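Local structure of DnaJ homolog subfamily C member 3 (3IEG) at residues Gln25-Val30 against Thr45-Met50; Ala39-Ala44 against Phe70-Leu75; Lys54-Asp59 against Gly78-Lys83; Lys96-Asn101 against Gln105-Ala110. The protein acts as a co-chaperone in the endoplasmic reticulum stress response, binding misfolded proteins through its tetratricopeptide repeats, stimulating the HSC70 ATPase and restraining the GCN2 kinase. One frame throughout, in Å; residues are numbered along the deposited sequence.

Contact 1: residues Gln25-Val30 against Thr45-Met50; sequences QFHAAV and TVFLAM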
loop_
_atom_site.group_PDB
_atom_site.type_symbol
_atom_site.label_atom_id
_atom_site.label_comp_id
_atom_site.label_asym_id
_atom_site.label_seq_id
_atom_site.Cartn_x
_atom_site.Cartn_y
_atom_site.Cartn_z
ATOM N N GLN A 25 4.303 17.494 -33.813
ATOM C CA GLN A 25 5.085 17.550 -35.045
ATOM C C GLN A 25 5.827 16.243 -35.330
ATOM O O GLN A 25 5.860 15.762 -36.470
ATOM C CB GLN A 25 6.103 18.686 -34.970
ATOM C CG GLN A 25 5.505 20.092 -34.994
ATOM C CD GLN A 25 4.690 20.369 -36.245
ATOM O OE1 GLN A 25 3.556 20.842 -36.165
ATOM N NE2 GLN A 25 5.256 20.068 -37.399
ATOM N N PHE A 26 6.428 15.675 -34.287
ATOM C CA PHE A 26 7.164 14.432 -34.427
ATOM C C PHE A 26 6.227 13.242 -34.690
ATOM O O PHE A 26 6.614 12.310 -35.396
ATOM C CB PHE A 26 8.078 14.188 -33.219
ATOM C CG PHE A 26 9.188 15.204 -33.065
ATOM C CD1 PHE A 26 9.642 15.561 -31.799
ATOM C CD2 PHE A 26 9.781 15.802 -34.179
ATOM C CE1 PHE A 26 10.681 16.496 -31.649
ATOM C CE2 PHE A 26 10.811 16.739 -34.041
ATOM C CZ PHE A 26 11.264 17.085 -32.772
ATOM N N HIS A 27 5.015 13.284 -34.126
ATOM C CA HIS A 27 3.960 12.323 -34.458
ATOM C C HIS A 27 3.629 12.374 -35.956
ATOM O O HIS A 27 3.602 11.354 -36.636
ATOM C CB HIS A 27 2.682 12.604 -33.654
ATOM C CG HIS A 27 2.533 11.760 -32.424
ATOM N ND1 HIS A 27 2.287 12.299 -31.176
ATOM C CD2 HIS A 27 2.583 10.419 -32.249
ATOM C CE1 HIS A 27 2.195 11.328 -30.286
ATOM N NE2 HIS A 27 2.380 10.178 -30.909
ATOM N N ALA A 28 3.390 13.585 -36.445
ATOM C CA ALA A 28 3.076 13.848 -37.841
ATOM C C ALA A 28 4.181 13.345 -38.738
ATOM O O ALA A 28 3.911 12.756 -39.780
ATOM C CB ALA A 28 2.858 15.345 -38.059
ATOM N N ALA A 29 5.424 13.586 -38.331
ATOM C CA ALA A 29 6.585 13.137 -39.087
ATOM C C ALA A 29 6.635 11.607 -39.150
ATOM O O ALA A 29 6.827 11.032 -40.221
ATOM C CB ALA A 29 7.862 13.691 -38.473
ATOM N N VAL A 30 6.456 10.955 -38.005
ATOM C CA VAL A 30 6.437 9.501 -37.956
ATOM C C VAL A 30 5.310 8.921 -38.822
ATOM O O VAL A 30 5.518 7.954 -39.547
ATOM C CB VAL A 30 6.321 8.989 -36.510
ATOM C CG1 VAL A 30 5.900 7.505 -36.482
ATOM C CG2 VAL A 30 7.635 9.204 -35.760
ATOM N N THR A 45 12.913 11.728 -27.577
ATOM C CA THR A 45 13.546 12.757 -26.735
ATOM C C THR A 45 12.485 13.681 -26.137
ATOM O O THR A 45 12.656 14.155 -25.020
ATOM C CB THR A 45 14.675 13.561 -27.442
ATOM O OG1 THR A 45 14.145 14.269 -28.565
ATOM C CG2 THR A 45 15.773 12.642 -27.932
ATOM N N VAL A 46 11.383 13.905 -26.857
ATOM C CA VAL A 46 10.237 14.663 -26.299
ATOM C C VAL A 46 9.562 13.940 -25.125
ATOM O O VAL A 46 9.456 14.516 -24.043
ATOM C CB VAL A 46 9.204 15.138 -27.381
ATOM C CG1 VAL A 46 7.942 15.634 -26.741
ATOM C CG2 VAL A 46 9.791 16.254 -28.215
ATOM N N PHE A 47 9.128 12.696 -25.320
ATOM C CA PHE A 47 8.670 11.862 -24.193
ATOM C C PHE A 47 9.681 11.872 -23.029
ATOM O O PHE A 47 9.293 11.941 -21.858
ATOM C CB PHE A 47 8.384 10.414 -24.622
ATOM C CG PHE A 47 7.129 10.238 -25.460
ATOM C CD1 PHE A 47 7.169 9.497 -26.638
ATOM C CD2 PHE A 47 5.906 10.800 -25.074
ATOM C CE1 PHE A 47 6.015 9.312 -27.422
ATOM C CE2 PHE A 47 4.750 10.629 -25.860
ATOM C CZ PHE A 47 4.810 9.874 -27.039
ATOM N N LEU A 48 10.974 11.813 -23.343
ATOM C CA LEU A 48 11.985 11.824 -22.292
ATOM C C LEU A 48 11.949 13.137 -21.510
ATOM O O LEU A 48 11.999 13.127 -20.278
ATOM C CB LEU A 48 13.378 11.541 -22.860
ATOM C CG LEU A 48 14.021 10.168 -22.591
ATOM C CD1 LEU A 48 13.063 9.127 -21.975
ATOM C CD2 LEU A 48 14.717 9.599 -23.829
ATOM N N ALA A 49 11.833 14.253 -22.234
ATOM C CA ALA A 49 11.764 15.581 -21.620
ATOM C C ALA A 49 10.517 15.764 -20.743
ATOM O O ALA A 49 10.585 16.378 -19.689
ATOM C CB ALA A 49 11.851 16.656 -22.676
HETATM N N MSE A 50 9.388 15.222 -21.184
HETATM C CA MSE A 50 8.189 15.133 -20.360
HETATM C C MSE A 50 8.389 14.167 -19.189
HETATM O O MSE A 50 7.665 14.211 -18.190
HETATM C CB MSE A 50 7.017 14.637 -21.200
HETATM C CG MSE A 50 6.609 15.554 -22.343
HETATM SE SE MSE A 50 5.130 14.807 -23.418
HETATM C CE MSE A 50 4.561 16.434 -24.339
#
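Phe26 carries its ring anti to the carbonyl carbon (chi1 -65°), and Val46 turns CG2 the same way, with CG1 anti to its backbone N (chi1 168°). These two settings put the rim of the phenyl ring and one methyl branch of the valine at the same place between helix 19-32 and helix 37-50. The meeting is edge-on: Val46 CG2 lies in the plane of the Phe26 ring, 3.6 Å from CE1. The neighbouring ring carbon CD1 of Phe26 stands 3.7 Å from the same methyl, which therefore sits across the CD1-CE1 side of the ring and not over a face. Both residues direct their CB atoms at the opposite helix, and their CA atoms, 8.7 Å apart, are the closest pair of the two segments.

A second, looser touch lies beside it. His27 and Phe47 start out along the flanks of their helices, and their rings then turn inward until CE1 of His27 is 4.4 Å from CZ of Phe47. The approach is oblique for both rings, so this pair is ordinary packing and not a stack. The Phe26-Val46 pair is closed in further by Arg42 against Phe26 and by Leu14, Ala22 and Leu23 against Val46.

The chain is the TPR domain without the J domain; in its N-terminal part TPR 1 and TPR 2, whose hydrophobic groove receives misfolded proteins, meet here. No hydrogen bond joins the two segments and only 120 Å² is buried, which implies that they meet by apolar packing alone.

Contact 2: residues Ala39-Ala44 against Phe70-Leu75; sequences AYYRRA and FTAARL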
loop_
_atom_site.group_PDB
_atom_site.type_symbol
_atom_site.label_atom_id
_atom_site.label_comp_id
_atom_site.label_asym_id
_atom_site.label_seq_id
_atom_site.Cartn_x
_atom_site.Cartn_y
_atom_site.Cartn_z
ATOM N N ALA A 39 12.915 10.411 -36.852
ATOM C CA ALA A 39 11.568 10.806 -36.464
ATOM C C ALA A 39 11.206 10.128 -35.149
ATOM O O ALA A 39 10.775 10.795 -34.218
ATOM C CB ALA A 39 10.569 10.474 -37.550
ATOM N N TYR A 40 11.428 8.813 -35.060
ATOM C CA TYR A 40 11.174 8.078 -33.827
ATOM C C TYR A 40 12.093 8.542 -32.710
ATOM O O TYR A 40 11.694 8.563 -31.541
ATOM C CB TYR A 40 11.335 6.570 -34.028
ATOM C CG TYR A 40 10.251 5.922 -34.849
ATOM C CD1 TYR A 40 9.003 5.626 -34.292
ATOM C CD2 TYR A 40 10.477 5.583 -36.181
ATOM C CE1 TYR A 40 7.999 5.020 -35.057
ATOM C CE2 TYR A 40 9.491 4.989 -36.948
ATOM C CZ TYR A 40 8.257 4.705 -36.386
ATOM O OH TYR A 40 7.287 4.107 -37.161
ATOM N N TYR A 41 13.323 8.904 -33.055
ATOM C CA TYR A 41 14.245 9.394 -32.039
ATOM C C TYR A 41 13.767 10.743 -31.491
ATOM O O TYR A 41 13.684 10.925 -30.284
ATOM C CB TYR A 41 15.685 9.473 -32.562
ATOM C CG TYR A 41 16.670 9.994 -31.544
ATOM C CD1 TYR A 41 16.985 9.248 -30.398
ATOM C CD2 TYR A 41 17.285 11.240 -31.713
ATOM C CE1 TYR A 41 17.881 9.728 -29.448
ATOM C CE2 TYR A 41 18.189 11.728 -30.775
ATOM C CZ TYR A 41 18.487 10.968 -29.646
ATOM O OH TYR A 41 19.383 11.455 -28.709
ATOM N N ARG A 42 13.426 11.670 -32.381
ATOM C CA ARG A 42 12.949 12.979 -31.965
ATOM C C ARG A 42 11.739 12.866 -31.049
ATOM O O ARG A 42 11.683 13.515 -29.982
ATOM C CB ARG A 42 12.631 13.855 -33.169
ATOM C CG ARG A 42 13.825 14.142 -34.071
ATOM C CD ARG A 42 14.958 14.834 -33.334
ATOM N NE ARG A 42 16.023 15.202 -34.258
ATOM C CZ ARG A 42 17.292 15.378 -33.908
ATOM N NH1 ARG A 42 17.680 15.204 -32.648
ATOM N NH2 ARG A 42 18.177 15.715 -34.827
ATOM N N ARG A 43 10.786 12.025 -31.444
ATOM C CA ARG A 43 9.634 11.773 -30.602
ATOM C C ARG A 43 10.048 11.216 -29.250
ATOM O O ARG A 43 9.469 11.573 -28.241
ATOM C CB ARG A 43 8.639 10.837 -31.272
ATOM C CG ARG A 43 7.284 10.845 -30.569
ATOM C CD ARG A 43 6.201 10.143 -31.363
ATOM N NE ARG A 43 6.436 8.709 -31.427
ATOM C CZ ARG A 43 5.848 7.894 -32.290
ATOM N NH1 ARG A 43 4.980 8.370 -33.169
ATOM N NH2 ARG A 43 6.132 6.598 -32.268
ATOM N N ALA A 44 11.057 10.358 -29.221
ATOM C CA ALA A 44 11.470 9.784 -27.947
ATOM C C ALA A 44 12.139 10.797 -27.018
ATOM O O ALA A 44 11.963 10.724 -25.796
ATOM C CB ALA A 44 12.362 8.569 -28.152
ATOM N N PHE A 70 23.200 3.576 -33.861
ATOM C CA PHE A 70 22.757 4.879 -33.345
ATOM C C PHE A 70 22.965 4.963 -31.863
ATOM O O PHE A 70 22.047 4.751 -31.076
ATOM C CB PHE A 70 21.309 5.202 -33.694
ATOM C CG PHE A 70 20.949 6.649 -33.482
ATOM C CD1 PHE A 70 20.915 7.526 -34.544
ATOM C CD2 PHE A 70 20.657 7.136 -32.213
ATOM C CE1 PHE A 70 20.585 8.864 -34.349
ATOM C CE2 PHE A 70 20.331 8.467 -32.011
ATOM C CZ PHE A 70 20.294 9.332 -33.081
ATOM N N THR A 71 24.189 5.294 -31.492
ATOM C CA THR A 71 24.609 5.157 -30.119
ATOM C C THR A 71 23.769 5.928 -29.077
ATOM O O THR A 71 23.466 5.395 -28.018
ATOM C CB THR A 71 26.149 5.284 -29.968
ATOM O OG1 THR A 71 26.477 6.103 -28.836
ATOM C CG2 THR A 71 26.785 5.835 -31.230
ATOM N N ALA A 72 23.362 7.152 -29.399
ATOM C CA ALA A 72 22.602 8.001 -28.461
ATOM C C ALA A 72 21.286 7.381 -27.978
ATOM O O ALA A 72 20.943 7.492 -26.813
ATOM C CB ALA A 72 22.354 9.378 -29.059
ATOM N N ALA A 73 20.566 6.723 -28.878
ATOM C CA ALA A 73 19.296 6.104 -28.541
ATOM C C ALA A 73 19.481 4.885 -27.658
ATOM O O ALA A 73 18.667 4.636 -26.763
ATOM C CB ALA A 73 18.540 5.734 -29.795
ATOM N N ARG A 74 20.544 4.125 -27.910
ATOM C CA ARG A 74 20.839 2.949 -27.114
ATOM C C ARG A 74 21.288 3.357 -25.716
ATOM O O ARG A 74 20.899 2.732 -24.732
ATOM C CB ARG A 74 21.873 2.058 -27.799
ATOM C CG ARG A 74 22.165 0.785 -27.026
ATOM C CD ARG A 74 23.120 -0.155 -27.729
ATOM N NE ARG A 74 22.398 -1.168 -28.495
ATOM C CZ ARG A 74 22.563 -1.340 -29.793
ATOM N NH1 ARG A 74 23.428 -0.583 -30.440
ATOM N NH2 ARG A 74 21.881 -2.256 -30.446
ATOM N N LEU A 75 22.078 4.418 -25.616
ATOM C CA LEU A 75 22.459 4.897 -24.302
ATOM C C LEU A 75 21.213 5.218 -23.474
ATOM O O LEU A 75 21.119 4.818 -22.312
ATOM C CB LEU A 75 23.390 6.099 -24.394
ATOM C CG LEU A 75 23.786 6.729 -23.048
ATOM C CD1 LEU A 75 24.566 5.765 -22.176
ATOM C CD2 LEU A 75 24.578 8.005 -23.259
#
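Tyr41 and Phe70 form the aromatic part of this contact, an edge-to-face pair with ring centroids 4.8 Å apart and planes inclined at 56°. Phe70 supplies the edge, its CE2 and CZ atoms: CE2 stands 3.7 Å above the Tyr41 plane, over the ring centre, and CZ leans toward the CD2 side. Tyr41 can present a face there because CG is anti to the backbone N (chi1 179°), which sends the ring straight across to helix 71-84.

The aliphatic part comes from two alanines in the first turn of that helix. Ala73 CB approaches the ring obliquely, 3.9 Å from Tyr41 CD1. Farther out, Ala72 CB packs against the phenol end, 3.6 Å from Tyr41 OH. Cutting Tyr41 back to an alanine removes the whole ring, which would probably leave the Phe70 edge without its aromatic face and open a gap beside the methyls of Ala72 and Ala73.

No hydrogen bond crosses the contact; the neighbouring residues Arg43 and Tyr40 use their polar ends on Asp59 and on Pro34 O, away from segment 70-75.

Phe70 occupies the N-cap position of helix 71-84. An aromatic residue on helix 37-50, the first helix of TPR 2, thus packs on the opening turn of the first helix of TPR 3, the neighbour relation by which successive tetratricopeptide repeats stack into a superhelix.

Contact 3: residues Lys54-Asp59 against Gly78-Lys83; sequences KAALPD and GHLLLK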
loop_
_atom_site.group_PDB
_atom_site.type_symbol
_atom_site.label_atom_id
_atom_site.label_comp_id
_atom_site.label_asym_id
_atom_site.label_seq_id
_atom_site.Cartn_x
_atom_site.Cartn_y
_atom_site.Cartn_z
ATOM N N LYS A 54 7.573 5.198 -20.254
ATOM C CA LYS A 54 6.702 4.177 -20.830
ATOM C C LYS A 54 6.499 4.431 -22.314
ATOM O O LYS A 54 6.489 3.491 -23.099
ATOM C CB LYS A 54 5.345 4.162 -20.121
ATOM C CG LYS A 54 4.437 2.999 -20.474
ATOM C CD LYS A 54 3.462 2.685 -19.316
ATOM C CE LYS A 54 4.199 2.182 -18.056
ATOM N NZ LYS A 54 3.295 2.080 -16.871
ATOM N N ALA A 55 6.348 5.704 -22.684
ATOM C CA ALA A 55 6.131 6.105 -24.069
ATOM C C ALA A 55 7.428 6.189 -24.883
ATOM O O ALA A 55 7.439 5.875 -26.072
ATOM C CB ALA A 55 5.394 7.422 -24.112
ATOM N N ALA A 56 8.517 6.602 -24.237
ATOM C CA ALA A 56 9.814 6.711 -24.898
ATOM C C ALA A 56 10.389 5.372 -25.334
ATOM O O ALA A 56 10.913 5.252 -26.448
ATOM C CB ALA A 56 10.803 7.434 -24.015
ATOM N N LEU A 57 10.290 4.371 -24.469
ATOM C CA LEU A 57 10.928 3.075 -24.732
ATOM C C LEU A 57 10.583 2.459 -26.101
ATOM O O LEU A 57 11.490 2.195 -26.886
ATOM C CB LEU A 57 10.711 2.090 -23.571
ATOM C CG LEU A 57 11.231 0.656 -23.724
ATOM C CD1 LEU A 57 12.742 0.612 -23.850
ATOM C CD2 LEU A 57 10.786 -0.221 -22.549
ATOM N N PRO A 58 9.286 2.248 -26.412
ATOM C CA PRO A 58 9.037 1.683 -27.747
ATOM C C PRO A 58 9.682 2.461 -28.893
ATOM O O PRO A 58 10.127 1.849 -29.853
ATOM C CB PRO A 58 7.505 1.667 -27.863
ATOM C CG PRO A 58 7.007 2.519 -26.702
ATOM C CD PRO A 58 8.040 2.433 -25.646
ATOM N N ASP A 59 9.760 3.784 -28.797
ATOM C CA ASP A 59 10.419 4.567 -29.852
ATOM C C ASP A 59 11.935 4.391 -29.830
ATOM O O ASP A 59 12.571 4.310 -30.878
ATOM C CB ASP A 59 10.050 6.059 -29.787
ATOM C CG ASP A 59 8.591 6.324 -30.120
ATOM O OD1 ASP A 59 7.930 5.433 -30.685
ATOM O OD2 ASP A 59 8.099 7.429 -29.816
ATOM N N GLY A 78 19.377 2.084 -22.276
ATOM C CA GLY A 78 20.168 1.569 -21.167
ATOM C C GLY A 78 19.817 2.213 -19.840
ATOM O O GLY A 78 19.688 1.528 -18.829
ATOM N N HIS A 79 19.657 3.527 -19.832
ATOM C CA HIS A 79 19.223 4.223 -18.622
ATOM C C HIS A 79 17.874 3.708 -18.106
ATOM O O HIS A 79 17.724 3.457 -16.908
ATOM C CB HIS A 79 19.156 5.742 -18.835
ATOM C CG HIS A 79 20.481 6.378 -19.110
ATOM N ND1 HIS A 79 21.624 6.050 -18.412
ATOM C CD2 HIS A 79 20.847 7.322 -20.007
ATOM C CE1 HIS A 79 22.639 6.756 -18.875
ATOM N NE2 HIS A 79 22.193 7.541 -19.839
ATOM N N LEU A 80 16.906 3.553 -19.007
ATOM C CA LEU A 80 15.558 3.172 -18.606
ATOM C C LEU A 80 15.554 1.747 -18.103
ATOM O O LEU A 80 14.932 1.470 -17.090
ATOM C CB LEU A 80 14.522 3.368 -19.740
ATOM C CG LEU A 80 14.355 4.773 -20.346
ATOM C CD1 LEU A 80 13.339 4.799 -21.494
ATOM C CD2 LEU A 80 13.979 5.767 -19.277
ATOM N N LEU A 81 16.261 0.857 -18.802
ATOM C CA LEU A 81 16.403 -0.546 -18.373
ATOM C C LEU A 81 17.017 -0.678 -16.980
ATOM O O LEU A 81 16.507 -1.420 -16.146
ATOM C CB LEU A 81 17.221 -1.365 -19.385
ATOM C CG LEU A 81 16.631 -1.529 -20.791
ATOM C CD1 LEU A 81 17.686 -1.949 -21.823
ATOM C CD2 LEU A 81 15.446 -2.480 -20.785
ATOM N N LEU A 82 18.104 0.037 -16.721
ATOM C CA LEU A 82 18.690 0.027 -15.386
ATOM C C LEU A 82 17.671 0.440 -14.319
ATOM O O LEU A 82 17.595 -0.175 -13.264
ATOM C CB LEU A 82 19.925 0.925 -15.332
ATOM C CG LEU A 82 20.660 1.108 -14.003
ATOM C CD1 LEU A 82 21.061 -0.217 -13.368
ATOM C CD2 LEU A 82 21.879 1.962 -14.240
ATOM N N LYS A 83 16.886 1.481 -14.601
ATOM C CA LYS A 83 15.852 1.934 -13.670
ATOM C C LYS A 83 14.758 0.874 -13.476
ATOM O O LYS A 83 14.181 0.748 -12.402
ATOM C CB LYS A 83 15.232 3.243 -14.147
ATOM C CG LYS A 83 16.063 4.500 -13.874
ATOM C CD LYS A 83 15.156 5.716 -13.960
ATOM C CE LYS A 83 15.913 7.002 -13.820
ATOM N NZ LYS A 83 14.935 8.137 -13.902
#
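Leu80 makes the close part of this contact with a single methyl, CD1, which fits between Ala56 and Leu57 of helix 53-66. Its chi2 of 178° stretches CD1 away from the helix that bears it, toward the other segment. The methyl lies 4.3 Å from Leu57 CB and is as near to the backbone N of that residue, while Ala56 CB is 4.4 Å off. These are apolar contacts at the long end of the van der Waals range, around a CA pair, Leu57 and Leu80, 7.7 Å apart.

Away from that point the segments diverge. The side chain of Leu81 bends inward yet stays 5.1 Å from the other segment, and it is occupied instead by Ala90 and Asp93 of helix 87-98. Leu57 is partly exposed and also rests on Arg77 and Gln84. Lys54 and Pro58 belong to the solvent side, where the helix is kinked because the proline N makes no bond to the preceding turn.

Trp152, from a loop, also covers Leu80. With no hydrogen bond across and 131 Å² buried, the second helix of TPR 2 and the first helix of TPR 3 meet here purely by aliphatic packing, so no directional bond between the two segments sets their register.

Contact 4: residues Lys96-Asn101 against Gln105-Ala110; sequences KVLKSN and QEEKEA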
loop_
_atom_site.group_PDB
_atom_site.type_symbol
_atom_site.label_atom_id
_atom_site.label_comp_id
_atom_site.label_asym_id
_atom_site.label_seq_id
_atom_site.Cartn_x
_atom_site.Cartn_y
_atom_site.Cartn_z
ATOM N N LYS A 96 27.301 -2.418 -25.583
ATOM C CA LYS A 96 27.256 -2.207 -27.033
ATOM C C LYS A 96 27.489 -0.737 -27.441
ATOM O O LYS A 96 28.015 -0.462 -28.529
ATOM C CB LYS A 96 25.945 -2.724 -27.614
ATOM C CG LYS A 96 25.830 -4.249 -27.653
ATOM C CD LYS A 96 24.532 -4.684 -28.331
ATOM C CE LYS A 96 24.397 -6.203 -28.398
ATOM N NZ LYS A 96 23.016 -6.638 -28.802
ATOM N N VAL A 97 27.088 0.187 -26.566
ATOM C CA VAL A 97 27.367 1.605 -26.717
ATOM C C VAL A 97 28.883 1.831 -26.777
ATOM O O VAL A 97 29.374 2.549 -27.661
ATOM C CB VAL A 97 26.727 2.428 -25.554
ATOM C CG1 VAL A 97 27.429 3.765 -25.357
ATOM C CG2 VAL A 97 25.223 2.620 -25.771
ATOM N N LEU A 98 29.617 1.198 -25.860
ATOM C CA LEU A 98 31.069 1.320 -25.815
ATOM C C LEU A 98 31.733 0.874 -27.121
ATOM O O LEU A 98 32.810 1.348 -27.454
ATOM C CB LEU A 98 31.650 0.537 -24.636
ATOM C CG LEU A 98 31.369 1.070 -23.233
ATOM C CD1 LEU A 98 31.951 0.145 -22.190
ATOM C CD2 LEU A 98 31.920 2.472 -23.052
ATOM N N LYS A 99 31.074 -0.009 -27.863
ATOM C CA LYS A 99 31.645 -0.599 -29.080
ATOM C C LYS A 99 30.981 -0.109 -30.371
ATOM O O LYS A 99 31.063 -0.779 -31.410
ATOM C CB LYS A 99 31.540 -2.127 -29.020
ATOM C CG LYS A 99 32.552 -2.803 -28.134
ATOM C CD LYS A 99 32.184 -4.255 -27.975
ATOM C CE LYS A 99 33.431 -5.125 -27.896
ATOM N NZ LYS A 99 33.049 -6.547 -27.732
ATOM N N SER A 100 30.307 1.036 -30.308
ATOM C CA SER A 100 29.685 1.617 -31.497
ATOM C C SER A 100 30.182 3.060 -31.721
ATOM O O SER A 100 29.463 3.914 -32.252
ATOM C CB SER A 100 28.155 1.545 -31.397
ATOM O OG SER A 100 27.670 2.403 -30.381
ATOM N N ASN A 101 31.438 3.286 -31.321
ATOM C CA ASN A 101 32.116 4.588 -31.380
ATOM C C ASN A 101 31.352 5.698 -30.658
ATOM O O ASN A 101 30.818 6.607 -31.291
ATOM C CB ASN A 101 32.437 4.991 -32.826
ATOM C CG ASN A 101 32.952 3.836 -33.647
ATOM O OD1 ASN A 101 34.111 3.448 -33.534
ATOM N ND2 ASN A 101 32.086 3.274 -34.481
ATOM N N GLN A 105 31.339 11.977 -24.242
ATOM C CA GLN A 105 30.301 12.079 -23.208
ATOM C C GLN A 105 29.525 10.772 -23.033
ATOM O O GLN A 105 29.320 10.310 -21.914
ATOM C CB GLN A 105 29.341 13.233 -23.534
ATOM C CG GLN A 105 28.153 13.388 -22.583
ATOM C CD GLN A 105 28.578 13.512 -21.126
ATOM O OE1 GLN A 105 29.669 14.015 -20.817
ATOM N NE2 GLN A 105 27.720 13.041 -20.222
ATOM N N GLU A 106 29.104 10.193 -24.154
ATOM C CA GLU A 106 28.464 8.889 -24.176
ATOM C C GLU A 106 29.346 7.777 -23.596
ATOM O O GLU A 106 28.857 6.919 -22.865
ATOM C CB GLU A 106 28.021 8.547 -25.597
ATOM C CG GLU A 106 26.770 9.274 -25.991
ATOM C CD GLU A 106 26.549 9.346 -27.478
ATOM O OE1 GLU A 106 27.452 9.008 -28.268
ATOM O OE2 GLU A 106 25.443 9.754 -27.858
ATOM N N GLU A 107 30.637 7.802 -23.910
ATOM C CA GLU A 107 31.572 6.826 -23.352
ATOM C C GLU A 107 31.634 6.892 -21.814
ATOM O O GLU A 107 31.543 5.857 -21.164
ATOM C CB GLU A 107 32.972 6.954 -23.983
ATOM C CG GLU A 107 33.982 5.880 -23.525
ATOM C CD GLU A 107 35.373 6.042 -24.123
ATOM O OE1 GLU A 107 35.592 6.959 -24.950
ATOM O OE2 GLU A 107 36.262 5.237 -23.770
ATOM N N LYS A 108 31.767 8.094 -21.246
ATOM C CA LYS A 108 31.837 8.257 -19.784
ATOM C C LYS A 108 30.540 7.843 -19.086
ATOM O O LYS A 108 30.582 7.181 -18.048
ATOM C CB LYS A 108 32.231 9.694 -19.369
ATOM C CG LYS A 108 32.425 9.856 -17.829
ATOM C CD LYS A 108 32.858 11.266 -17.369
ATOM C CE LYS A 108 34.398 11.406 -17.297
ATOM N NZ LYS A 108 35.022 11.719 -18.632
ATOM N N GLU A 109 29.403 8.238 -19.664
ATOM C CA GLU A 109 28.067 7.885 -19.150
ATOM C C GLU A 109 27.860 6.357 -19.112
ATOM O O GLU A 109 27.392 5.821 -18.108
ATOM C CB GLU A 109 26.969 8.579 -19.978
ATOM C CG GLU A 109 25.809 9.146 -19.165
ATOM C CD GLU A 109 24.956 10.184 -19.935
ATOM O OE1 GLU A 109 23.717 9.997 -20.005
ATOM O OE2 GLU A 109 25.508 11.191 -20.453
ATOM N N ALA A 110 28.251 5.666 -20.184
ATOM C CA ALA A 110 28.114 4.215 -20.272
ATOM C C ALA A 110 29.044 3.447 -19.333
ATOM O O ALA A 110 28.647 2.425 -18.783
ATOM C CB ALA A 110 28.287 3.746 -21.696
#
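An antiparallel helical hairpin of the tetratricopeptide superhelix, made by helix 87-98 and helix 104-132, is closed here, where Val97 and Leu98, at the end of the second helix of TPR 3, pack on Glu107 and Ala110 near the start of the long helix. The chain reverses over a few residues, and the nearest CA atoms, those of Leu98 and Glu107, are only 6.1 Å apart. Ala110 is the shared surface: its CB lies 3.8 Å from Val97 CG1 and 4.1 Å from Leu98 CD2, so two branched side chains converge on one methyl.

Val97 holds CG1 anti to its backbone N (chi1 157°) and thereby points that methyl at the opposite helix. Leu98 leaves its helix along the flank with CG anti to the carbonyl carbon (chi1 -69°), and its CD2 reaches across to touch Glu107, 4.0 Å from CG. The two side chains run at about a right angle, the leucine lying against the aliphatic root of the glutamate, whose extended chain carries the carboxylate onward. Leu98 continues onto Glu111 and Leu114 of the same long helix.

Glu106 serves the turn itself: its OE1 accepts a hydrogen bond from Ser103 N, consistent with one half of a capping box at the start of helix 104-132. Glu109 instead ties that helix to helix 71-84, OE1 pairing with His79 NE2 while OE2 takes an N-H from Gln105 NE2 on its anti side, at 2.9 Å with an angle of 151°.

Contacts 1, 2 and 3 are steps in one stack: contacts 1 and 2 share helix 37-50, contacts 2 and 3 share helix 71-84, and contact 4 carries the series on to helix 104-132. Contact 3 is the buried one; the others are partly buried, and contact 4 includes an exposed glutamate. Aromatic rings serve contacts 1 and 2; contacts 3 and 4 are aliphatic where they touch, contact 4 with charged side chains at its edge. None has a hydrogen bond between its own segments; polar links instead tie contacts together, Arg43 NE to Asp59 OD2 between contacts 2 and 3, and probably His79 NE2 with Glu109 OE1 between 3 and 4. Contacts 1 and 4 do not touch.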